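Local coordinates for protein type II restriction enzyme NgoMIV (Neisseria gonorrhoeae, PDB 1FIU) that recognises the double-stranded DNA sequence 5'-GCCGGC-3' and, as a magnesium-dependent homotetramer, cleaves it after the first G, at residues F69-S74 / V94-S99. Numbering follows the deposited sequence.
With nucleotides of chain C.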
# COMPACT_ATOMS: atom_id res chain seq x y z
N PHE I 69 5.73 22.76 -21.13
CA PHE I 69 4.92 22.99 -19.95
C PHE I 69 5.76 22.66 -18.70
O PHE I 69 5.69 23.37 -17.71
CB PHE I 69 3.63 22.12 -20.00
CG PHE I 69 2.66 22.38 -18.86
CD1 PHE I 69 2.15 23.67 -18.63
CD2 PHE I 69 2.25 21.33 -18.02
CE1 PHE I 69 1.25 23.90 -17.60
CE2 PHE I 69 1.34 21.57 -16.98
CZ PHE I 69 0.83 22.86 -16.77
N GLU I 70 6.56 21.60 -18.77
CA GLU I 70 7.41 21.25 -17.65
C GLU I 70 8.39 22.39 -17.38
O GLU I 70 8.57 22.82 -16.25
CB GLU I 70 8.23 19.98 -17.92
CG GLU I 70 7.44 18.68 -17.95
CD GLU I 70 8.31 17.48 -18.29
OE1 GLU I 70 9.55 17.64 -18.42
OE2 GLU I 70 7.75 16.36 -18.41
N ALA I 71 9.03 22.87 -18.44
CA ALA I 71 10.02 23.93 -18.28
C ALA I 71 9.43 25.22 -17.68
O ALA I 71 9.99 25.80 -16.76
CB ALA I 71 10.68 24.24 -19.63
N ILE I 72 8.28 25.64 -18.20
CA ILE I 72 7.63 26.85 -17.72
C ILE I 72 7.14 26.69 -16.28
O ILE I 72 7.22 27.62 -15.48
CB ILE I 72 6.51 27.24 -18.71
CG1 ILE I 72 7.19 27.67 -20.02
CG2 ILE I 72 5.66 28.34 -18.14
CD1 ILE I 72 6.25 27.83 -21.22
N CYS I 73 6.62 25.50 -15.94
CA CYS I 73 6.20 25.24 -14.57
C CYS I 73 7.41 25.33 -13.64
O CYS I 73 7.32 25.92 -12.55
CB CYS I 73 5.58 23.84 -14.45
SG CYS I 73 3.82 23.79 -14.97
N SER I 74 8.54 24.78 -14.08
CA SER I 74 9.77 24.80 -13.29
C SER I 74 10.23 26.22 -12.98
O SER I 74 10.61 26.54 -11.84
CB SER I 74 10.88 24.08 -14.03
OG SER I 74 11.99 23.88 -13.18
N VAL I 94 15.76 23.94 -8.12
CA VAL I 94 14.53 23.48 -8.78
C VAL I 94 14.93 23.11 -10.19
O VAL I 94 15.57 23.90 -10.88
CB VAL I 94 13.48 24.61 -8.86
CG1 VAL I 94 12.20 24.08 -9.56
CG2 VAL I 94 13.15 25.11 -7.49
N LYS I 95 14.58 21.92 -10.64
CA LYS I 95 14.94 21.58 -12.00
C LYS I 95 14.08 20.57 -12.72
O LYS I 95 13.50 19.66 -12.12
CB LYS I 95 16.40 21.13 -12.09
CG LYS I 95 16.64 19.72 -11.59
CD LYS I 95 18.06 19.26 -11.91
CE LYS I 95 18.27 17.83 -11.44
NZ LYS I 95 19.69 17.38 -11.58
N GLN I 96 14.00 20.79 -14.03
CA GLN I 96 13.27 19.91 -14.90
C GLN I 96 14.24 18.75 -15.07
O GLN I 96 15.41 18.95 -15.43
CB GLN I 96 12.99 20.63 -16.22
CG GLN I 96 12.38 19.73 -17.24
CD GLN I 96 12.09 20.43 -18.54
OE1 GLN I 96 12.67 21.48 -18.86
NE2 GLN I 96 11.20 19.85 -19.32
N VAL I 97 13.78 17.55 -14.79
CA VAL I 97 14.66 16.40 -14.86
C VAL I 97 15.01 15.86 -16.23
O VAL I 97 16.18 15.84 -16.61
CB VAL I 97 14.12 15.24 -14.01
CG1 VAL I 97 15.11 14.09 -14.02
CG2 VAL I 97 13.88 15.72 -12.58
N GLY I 98 14.00 15.40 -16.97
CA GLY I 98 14.24 14.83 -18.29
C GLY I 98 14.42 13.32 -18.20
O GLY I 98 15.35 12.85 -17.54
N SER I 99 13.53 12.57 -18.85
CA SER I 99 13.57 11.10 -18.84
C SER I 99 14.98 10.52 -19.04
O SER I 99 15.22 9.34 -18.75
CB SER I 99 12.64 10.54 -19.92
OG SER I 99 13.00 11.01 -21.21
P DG C 4 10.59 5.22 -21.18
OP1 DG C 4 12.03 5.18 -20.84
OP2 DG C 4 9.72 4.04 -20.86
O5' DG C 4 9.96 6.54 -20.54
C5' DG C 4 10.67 7.79 -20.57
C4' DG C 4 9.72 8.94 -20.79
O4' DG C 4 9.18 8.88 -22.13
C3' DG C 4 8.51 8.99 -19.86
O3' DG C 4 8.18 10.38 -19.80
C2' DG C 4 7.43 8.32 -20.68
C1' DG C 4 7.76 8.78 -22.09
N9 DG C 4 7.40 7.83 -23.14
C8 DG C 4 7.22 6.48 -23.00
N7 DG C 4 7.04 5.88 -24.14
C5 DG C 4 7.08 6.90 -25.08
C6 DG C 4 6.98 6.86 -26.49
O6 DG C 4 6.88 5.87 -27.23
N1 DG C 4 7.04 8.14 -27.05
C2 DG C 4 7.19 9.30 -26.33
N2 DG C 4 7.18 10.45 -27.05
N3 DG C 4 7.32 9.35 -25.01
C4 DG C 4 7.25 8.12 -24.46
O HOH W 1 11.48 15.99 -16.97
O HOH W 2 14.36 24.21 -14.63
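The carboxylate of E70 and the carboxamide of Q96 meet nearly perpendicular, their planes 76° apart, and the two side chains cross at about a right angle. Q96 NE2 donates to E70 OE1 over 2.9 Å at an N-H...O angle of 167°. That oxygen lies close to the amide plane of Q96, whereas the nitrogen reaches it on the anti side, 21° out of the carboxylate plane. Beside this bond NE2 also packs against E70 CB, and the other end of the amide, OE1, rests 3.5 Å from A71 CB. Q96 gets there fully stretched, with CG anti to its backbone N, which carries the amide from the strand to the helix. NE2 has a further, weak bond to N67 O, one turn earlier in that helix. A water within hydrogen-bonding distance of E70 OE1 accepts from G98 N at 2.6 Å, linking the helix to the turn after the strand.

Segment 69-74 of helix 62-81 runs almost antiparallel to 94-96 of the outermost strand 92-96 of the mixed sheet within this chain, axes 7.9 Å apart, in a nuclease of the PDDEXK clan. Because the E70 side chain lies, at the nearest atoms, about 3 Å from that of the magnesium ligand D140 and about 4 Å from a bound magnesium ion, its carboxylate borders the metal site.

Farther along, S74 OG packs 3.6 Å from V94 CG1 and binds a second water, which only weakly accepts from Q96 N. Beyond the turn, S99 CB touches DG4 of chain C at its C4' (3.4 Å), a sugar contact.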